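PDB 5VHV: alkylpurine DNA glycosylase AlkC from Pseudomonas fluorescens, which probably excises alkylated purine bases from DNA at the start of base excision repair, without flipping the damaged nucleotide out of the duplex. Local coordinates for residues G82-S85 and L86-P89; R49-R52 and V53-L57; Q168-P171 and E172-A175. One frame throughout, in Å; residues are numbered along the deposited sequence.

Contact 1: residues G82-S85 and L86-P89. With 9B4 ((2R,5R,13R,16R)-9-(hydroxymethyl)-9-{[(2R)-2-hydroxypropoxy]methyl}-5,13-dimethyl-4,7,11,14-tetraoxaheptadecane-2,16-diol), chain L.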
loop_
_atom_site.group_PDB
_atom_site.type_symbol
_atom_site.label_atom_id
_atom_site.label_comp_id
_atom_site.label_asym_id
_atom_site.label_seq_id
_atom_site.Cartn_x
_atom_site.Cartn_y
_atom_site.Cartn_z
ATOM N N GLY A 82 12.310 13.816 1.602
ATOM C CA GLY A 82 11.960 12.964 0.478
ATOM C C GLY A 82 10.507 13.113 0.047
ATOM O O GLY A 82 10.194 13.074 -1.144
ATOM N N PHE A 83 9.606 13.307 1.008
ATOM C CA PHE A 83 8.205 13.541 0.670
ATOM C C PHE A 83 8.036 14.871 -0.056
ATOM O O PHE A 83 7.328 14.951 -1.065
ATOM C CB PHE A 83 7.364 13.500 1.944
ATOM C CG PHE A 83 5.902 13.595 1.685
ATOM C CD1 PHE A 83 5.153 12.457 1.458
ATOM C CD2 PHE A 83 5.277 14.827 1.620
ATOM C CE1 PHE A 83 3.785 12.550 1.189
ATOM C CE2 PHE A 83 3.920 14.922 1.358
ATOM C CZ PHE A 83 3.178 13.776 1.145
ATOM N N VAL A 84 8.703 15.925 0.419
ATOM C CA VAL A 84 8.631 17.213 -0.270
ATOM C C VAL A 84 9.113 17.080 -1.710
ATOM O O VAL A 84 8.580 17.725 -2.620
ATOM C CB VAL A 84 9.429 18.278 0.501
ATOM C CG1 VAL A 84 9.681 19.523 -0.365
ATOM C CG2 VAL A 84 8.673 18.666 1.757
ATOM N N SER A 85 10.114 16.229 -1.944
ATOM C CA SER A 85 10.692 16.061 -3.269
ATOM C C SER A 85 9.718 15.480 -4.289
ATOM O O SER A 85 10.040 15.466 -5.485
ATOM C CB SER A 85 11.938 15.179 -3.176
ATOM O OG SER A 85 12.879 15.790 -2.285
ATOM N N LEU A 86 8.542 15.016 -3.868
ATOM C CA LEU A 86 7.519 14.598 -4.830
ATOM C C LEU A 86 7.160 15.686 -5.840
ATOM O O LEU A 86 6.670 15.353 -6.928
ATOM C CB LEU A 86 6.235 14.165 -4.112
ATOM C CG LEU A 86 6.294 12.899 -3.271
ATOM C CD1 LEU A 86 5.034 12.744 -2.411
ATOM C CD2 LEU A 86 6.495 11.690 -4.139
ATOM N N PHE A 87 7.378 16.971 -5.533
ATOM C CA PHE A 87 7.004 17.975 -6.526
ATOM C C PHE A 87 7.911 17.937 -7.746
ATOM O O PHE A 87 7.505 18.397 -8.817
ATOM C CB PHE A 87 6.944 19.387 -5.927
ATOM C CG PHE A 87 8.287 20.044 -5.663
ATOM C CD1 PHE A 87 9.011 20.622 -6.697
ATOM C CD2 PHE A 87 8.776 20.139 -4.373
ATOM C CE1 PHE A 87 10.235 21.235 -6.453
ATOM C CE2 PHE A 87 9.984 20.755 -4.108
ATOM C CZ PHE A 87 10.727 21.314 -5.155
ATOM N N LEU A 88 9.093 17.329 -7.641
ATOM C CA LEU A 88 9.972 17.267 -8.806
ATOM C C LEU A 88 9.410 16.331 -9.867
ATOM O O LEU A 88 9.236 16.763 -11.015
ATOM C CB LEU A 88 11.387 16.873 -8.369
ATOM C CG LEU A 88 12.029 17.869 -7.410
ATOM C CD1 LEU A 88 13.228 17.200 -6.730
ATOM C CD2 LEU A 88 12.425 19.111 -8.184
ATOM N N PRO A 89 9.096 15.072 -9.577
ATOM C CA PRO A 89 8.393 14.270 -10.595
ATOM C C PRO A 89 7.068 14.873 -11.020
ATOM O O PRO A 89 6.686 14.758 -12.193
ATOM C CB PRO A 89 8.219 12.896 -9.913
ATOM C CG PRO A 89 8.603 13.091 -8.506
ATOM C CD PRO A 89 9.475 14.272 -8.394
HETATM C C01 9B4 L . -2.691 8.470 5.922
HETATM C C02 9B4 L . -1.391 7.797 5.482
HETATM C C03 9B4 L . -0.276 8.825 5.493
HETATM C C05 9B4 L . 1.920 9.245 4.923
HETATM C C06 9B4 L . 3.332 8.676 5.009
HETATM C C07 9B4 L . 3.518 7.551 3.998
HETATM C C09 9B4 L . 3.438 7.013 1.727
HETATM C C10 9B4 L . 4.028 7.542 0.417
HETATM C C12 9B4 L . 5.934 8.653 -0.474
HETATM C C13 9B4 L . 7.441 8.813 -0.251
HETATM C C15 9B4 L . 7.995 9.883 -1.191
HETATM C C16 9B4 L . 3.107 8.648 -0.078
HETATM C C17 9B4 L . 3.629 8.078 6.393
HETATM C C23 9B4 L . 4.242 9.853 4.640
HETATM C C25 9B4 L . 6.030 10.592 5.879
HETATM C C26 9B4 L . 7.531 10.827 5.807
HETATM C C27 9B4 L . 8.175 10.096 4.623
HETATM C C34 9B4 L . -1.481 5.900 4.053
HETATM C C35 9B4 L . -0.546 5.494 2.925
HETATM C C37 9B4 L . -0.915 4.069 2.509
HETATM O O04 9B4 L . 0.938 8.254 5.063
HETATM O O08 9B4 L . 3.370 8.030 2.696
HETATM O O11 9B4 L . 5.328 8.031 0.631
HETATM O O14 9B4 L . 7.691 9.206 1.069
HETATM O O18 9B4 L . 3.330 8.944 7.460
HETATM O O24 9B4 L . 5.580 9.631 4.948
HETATM O O28 9B4 L . 7.689 12.208 5.658
HETATM O O33 9B4 L . -1.487 7.294 4.184
HETATM O O36 9B4 L . -0.689 6.391 1.856
#

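Contact 2: residues R49-R52 and V53-L57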
loop_
_atom_site.group_PDB
_atom_site.type_symbol
_atom_site.label_atom_id
_atom_site.label_comp_id
_atom_site.label_asym_id
_atom_site.label_seq_id
_atom_site.Cartn_x
_atom_site.Cartn_y
_atom_site.Cartn_z
ATOM N N ARG A 49 -0.754 20.926 -1.948
ATOM C CA ARG A 49 0.420 21.762 -1.705
ATOM C C ARG A 49 1.599 21.281 -2.530
ATOM O O ARG A 49 2.343 22.089 -3.096
ATOM C CB ARG A 49 0.790 21.759 -0.204
ATOM C CG ARG A 49 -0.281 22.390 0.689
ATOM C CD ARG A 49 0.062 22.331 2.171
ATOM N NE ARG A 49 -1.059 22.823 2.967
ATOM C CZ ARG A 49 -0.958 23.444 4.134
ATOM N NH1 ARG A 49 0.221 23.663 4.698
ATOM N NH2 ARG A 49 -2.052 23.821 4.759
ATOM N N MET A 50 1.786 19.964 -2.600
ATOM C CA MET A 50 2.847 19.389 -3.413
ATOM C C MET A 50 2.716 19.839 -4.861
ATOM O O MET A 50 3.684 20.324 -5.469
ATOM C CB MET A 50 2.793 17.858 -3.310
ATOM C CG MET A 50 3.889 17.130 -4.073
ATOM S SD MET A 50 3.528 16.916 -5.807
ATOM C CE MET A 50 2.268 15.645 -5.795
ATOM N N ALA A 51 1.507 19.737 -5.414
ATOM C CA ALA A 51 1.290 20.177 -6.789
ATOM C C ALA A 51 1.495 21.679 -6.921
ATOM O O ALA A 51 2.038 22.158 -7.927
ATOM C CB ALA A 51 -0.117 19.799 -7.262
ATOM N N ARG A 52 1.038 22.433 -5.926
ATOM C CA ARG A 52 1.151 23.889 -5.969
ATOM C C ARG A 52 2.607 24.338 -6.092
ATOM O O ARG A 52 2.904 25.270 -6.845
ATOM C CB ARG A 52 0.496 24.499 -4.738
ATOM C CG ARG A 52 0.674 26.038 -4.591
ATOM C CD ARG A 52 -0.071 26.838 -5.661
ATOM N NE ARG A 52 -1.525 26.826 -5.478
ATOM C CZ ARG A 52 -2.186 27.569 -4.605
ATOM N NH1 ARG A 52 -1.521 28.391 -3.804
ATOM N NH2 ARG A 52 -3.509 27.486 -4.516
ATOM N N VAL A 53 3.538 23.663 -5.411
ATOM C CA VAL A 53 4.944 24.064 -5.507
ATOM C C VAL A 53 5.426 23.970 -6.953
ATOM O O VAL A 53 6.108 24.862 -7.463
ATOM C CB VAL A 53 5.820 23.215 -4.570
ATOM C CG1 VAL A 53 7.292 23.465 -4.850
ATOM C CG2 VAL A 53 5.491 23.523 -3.103
ATOM N N SER A 54 5.097 22.873 -7.626
ATOM C CA SER A 54 5.477 22.700 -9.024
ATOM C C SER A 54 4.856 23.772 -9.910
ATOM O O SER A 54 5.535 24.361 -10.768
ATOM C CB SER A 54 5.063 21.297 -9.491
ATOM O OG SER A 54 5.089 21.163 -10.895
ATOM N N GLU A 55 3.567 24.055 -9.711
ATOM C CA GLU A 55 2.890 25.081 -10.491
ATOM C C GLU A 55 3.509 26.450 -10.253
ATOM O O GLU A 55 3.619 27.266 -11.174
ATOM C CB GLU A 55 1.408 25.128 -10.130
ATOM C CG GLU A 55 0.689 23.838 -10.427
ATOM C CD GLU A 55 -0.683 23.773 -9.789
ATOM O OE1 GLU A 55 -1.086 24.777 -9.170
ATOM O OE2 GLU A 55 -1.368 22.730 -9.928
ATOM N N SER A 56 3.857 26.740 -9.002
ATOM C CA SER A 56 4.420 28.043 -8.682
ATOM C C SER A 56 5.777 28.215 -9.331
ATOM O O SER A 56 6.095 29.299 -9.842
ATOM C CB SER A 56 4.535 28.208 -7.169
ATOM O OG SER A 56 3.267 28.067 -6.551
ATOM N N LEU A 57 6.587 27.157 -9.328
ATOM C CA LEU A 57 7.863 27.218 -10.030
ATOM C C LEU A 57 7.638 27.486 -11.510
ATOM O O LEU A 57 8.275 28.365 -12.099
ATOM C CB LEU A 57 8.650 25.923 -9.829
ATOM C CG LEU A 57 9.182 25.705 -8.413
ATOM C CD1 LEU A 57 9.653 24.269 -8.267
ATOM C CD2 LEU A 57 10.284 26.684 -8.077
HETATM O O HOH W 1 -2.586 24.677 -7.052
#

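Contact 3: residues Q168-P171 and E172-A175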
loop_
_atom_site.group_PDB
_atom_site.type_symbol
_atom_site.label_atom_id
_atom_site.label_comp_id
_atom_site.label_asym_id
_atom_site.label_seq_id
_atom_site.Cartn_x
_atom_site.Cartn_y
_atom_site.Cartn_z
ATOM N N GLN A 168 -5.534 -2.743 -14.734
ATOM C CA GLN A 168 -6.495 -3.488 -13.934
ATOM C C GLN A 168 -7.219 -4.535 -14.765
ATOM O O GLN A 168 -7.489 -5.646 -14.285
ATOM C CB GLN A 168 -7.468 -2.477 -13.326
ATOM C CG GLN A 168 -8.278 -2.896 -12.175
ATOM C CD GLN A 168 -9.055 -1.716 -11.641
ATOM O OE1 GLN A 168 -8.897 -0.580 -12.127
ATOM N NE2 GLN A 168 -9.895 -1.961 -10.668
ATOM N N ALA A 169 -7.514 -4.213 -16.029
ATOM C CA ALA A 169 -8.272 -5.107 -16.898
ATOM C C ALA A 169 -7.440 -6.230 -17.492
ATOM O O ALA A 169 -8.019 -7.205 -17.971
ATOM C CB ALA A 169 -8.906 -4.323 -18.052
ATOM N N ASP A 170 -6.112 -6.127 -17.487
ATOM C CA ASP A 170 -5.272 -7.104 -18.186
ATOM C C ASP A 170 -3.974 -7.334 -17.432
ATOM O O ASP A 170 -2.968 -6.654 -17.673
ATOM C CB ASP A 170 -4.979 -6.650 -19.611
ATOM C CG ASP A 170 -4.227 -7.687 -20.406
ATOM O OD1 ASP A 170 -3.935 -8.777 -19.874
ATOM O OD2 ASP A 170 -3.926 -7.410 -21.579
ATOM N N PRO A 171 -3.941 -8.326 -16.538
ATOM C CA PRO A 171 -2.698 -8.615 -15.804
ATOM C C PRO A 171 -1.539 -9.068 -16.673
ATOM O O PRO A 171 -0.401 -9.088 -16.178
ATOM C CB PRO A 171 -3.107 -9.740 -14.833
ATOM C CG PRO A 171 -4.558 -9.829 -14.881
ATOM C CD PRO A 171 -5.044 -9.216 -16.146
ATOM N N GLU A 172 -1.774 -9.496 -17.917
ATOM C CA GLU A 172 -0.636 -9.871 -18.746
ATOM C C GLU A 172 0.230 -8.671 -19.128
ATOM O O GLU A 172 1.383 -8.871 -19.524
ATOM C CB GLU A 172 -1.084 -10.599 -20.020
ATOM C CG GLU A 172 -1.780 -11.926 -19.766
ATOM C CD GLU A 172 -0.917 -12.960 -19.048
ATOM O OE1 GLU A 172 -1.491 -13.946 -18.531
ATOM O OE2 GLU A 172 0.326 -12.810 -18.996
ATOM N N LEU A 173 -0.269 -7.433 -19.013
ATOM C CA LEU A 173 0.514 -6.309 -19.518
ATOM C C LEU A 173 1.787 -6.135 -18.706
ATOM O O LEU A 173 2.878 -5.980 -19.267
ATOM C CB LEU A 173 -0.307 -5.016 -19.503
ATOM C CG LEU A 173 -1.522 -5.038 -20.433
ATOM C CD1 LEU A 173 -2.391 -3.826 -20.173
ATOM C CD2 LEU A 173 -1.116 -5.086 -21.905
ATOM N N CYS A 174 1.659 -6.146 -17.383
ATOM C CA CYS A 174 2.775 -5.946 -16.466
ATOM C C CYS A 174 3.355 -7.254 -15.944
ATOM O O CYS A 174 4.224 -7.224 -15.069
ATOM C CB CYS A 174 2.333 -5.064 -15.290
ATOM S SG CYS A 174 1.853 -3.408 -15.767
ATOM N N ALA A 175 2.911 -8.405 -16.468
ATOM C CA ALA A 175 3.343 -9.685 -15.920
ATOM C C ALA A 175 4.864 -9.849 -15.946
ATOM O O ALA A 175 5.446 -10.364 -14.984
ATOM C CB ALA A 175 2.681 -10.836 -16.675
HETATM O O HOH W 2 -0.840 -5.611 -16.177
#

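Contact 1: residues G82-S85 and L86-P89
Leu86 folds back over Phe83, three residues earlier, and its side chain can be followed from the carbonyl of Phe83 to the ring and the ligand. CB rests against Phe83 O, and CG of Leu86 comes closer still to that Phe83 O, at 3.2 Å. Here the leucine forks. Its CD1 lies over one face of the Phe83 ring, 4.0 Å from the centroid and 18° off the normal, a CH-pi contact displaced toward CE1; its CD2 reaches C15 of the bound polyether 9B4 at 3.8 Å. The phenylalanine turns its ring edge to the same ligand, toward O14, so both residues line one pocket, which Gly82 helps to form. Phe83 O also accepts from Leu86 N at 3.1 Å, and i+3 to i bonds follow from Phe87 N to Val84 O (3.2 Å) and from Leu88 N to Ser85 O (3.0 Å): a 3-10 turn leading into helix 87-95. With CG between its backbone N and carbonyl carbon (chi1 75°), Phe87 lies alongside Val84, and Val84 CG1 is at the ring edge, 4.0 Å from Phe87 CE2. Ser85 OG turns back to a hydrogen bond with Ser81 O, while the side chain of Leu86 continues onto Met50 of helix 46-60.

Contact 2: residues R49-R52 and V53-L57
Arg52 and Ser56, one helical turn apart, meet at the carbonyl of the arginine. Ser56 OG lies beside its own backbone N (chi1 -58°), a rotamer that aims the hydroxyl back down the helix to give a hydrogen bond to Arg52 O at 2.8 Å. Ser56 N donates to the same oxygen, also at 2.8 Å and nearly along the C=O axis, whereas the hydroxyl comes from above the carbonyl plane; two donors thus grip one acceptor. Ser56 OG has a further partner in His36 ND1. The arginine leaves the helix with CG anti to its N and then bends twice, at chi2 (68°) and chi3 (72°), which brings Arg52 CD to 3.7 Å from Ser56 OG. Glu55 runs extended beyond CG, its CG 3.3 Å from Ala51 O, and crosses the arginine at about a right angle. The charges stop short of a salt bridge, Arg52 NE being 4.2 Å from Glu55 OE1. A water in the guanidinium plane joins them instead, accepting from Arg52 NE at 2.9 Å and donating to Glu55 OE1 at 2.6 Å. Arg52 NH1 is hydrogen-bonded to Ala39 O. A serine hydroxyl bonded to the carbonyl four residues back is a familiar feature of alpha-helices, here on helix 46-60, in contact with helices 11-24, 30-38 and 87-95.

Contact 3: residues Q168-P171 and E172-A175
The carboxylate of Asp170 is approached on one face by both Glu172 and Leu173. Glu172 N donates to Asp170 OD1 at 3.0 Å from well above the carboxylate plane (47° out of it), and the bond is somewhat bent. On the same side, Leu173 CG sits 3.6 Å from Asp170 OD2, so the isopropyl group covers one end of the carboxylate while the amide holds the other. Glu172 CB passes 3.4 Å from Asp170 OD1, nearer to the plane. The carboxylate of Glu172 is turned 68° from that of Asp170, and the two side chains cross at about a right angle. The glutamate bends at chi2 (-61°), which takes its acid group away from the aspartate and probably limits repulsion between the two acids; its OE1 is hydrogen-bonded to Trp207 NE1 on helix 205-213. A type I beta turn runs from Asp170 to Leu173, closed by Leu173 N to Asp170 O at 3.1 Å, and the side-chain bond to Glu172 N adds an Asx turn over its first half. Together they reverse the chain after helix 165-169 and lead it to Cys174, the N-cap residue of helix 175-181. Pro171 occupies the second position of the turn, where its ring-constrained phi suits the type I geometry, and its side chain also packs on Trp207. A water links the turn to the start of the next helix: it donates to Asp170 O at 2.8 Å and accepts from Cys174 N, also at 2.8 Å. Asp170 O thus receives both a backbone amide and a water, with Leu173 CG 3.5 Å from Asp170 O beside them. At the far end, Ala175 CB touches Pro171 O at 3.6 Å.

In the fold
All three contacts lie in the helical part of the chain, ahead of the strands that begin at residue 253, and come along it in the order contact 2, contact 1, contact 3. Contacts 1 and 2 have centres about 10 Å apart and join directly: Phe87 packs on Val53 and Leu57, setting the start of helix 87-95 against helix 46-60. Contact 3 stands apart, its centre about 28 Å from that of contact 1 and 33 Å from that of contact 2, between helices 165-169 and 175-181. Each comes within about 7 Å of the bound DNA at its nearest atom, consistent with a curved helical scaffold that holds the duplex.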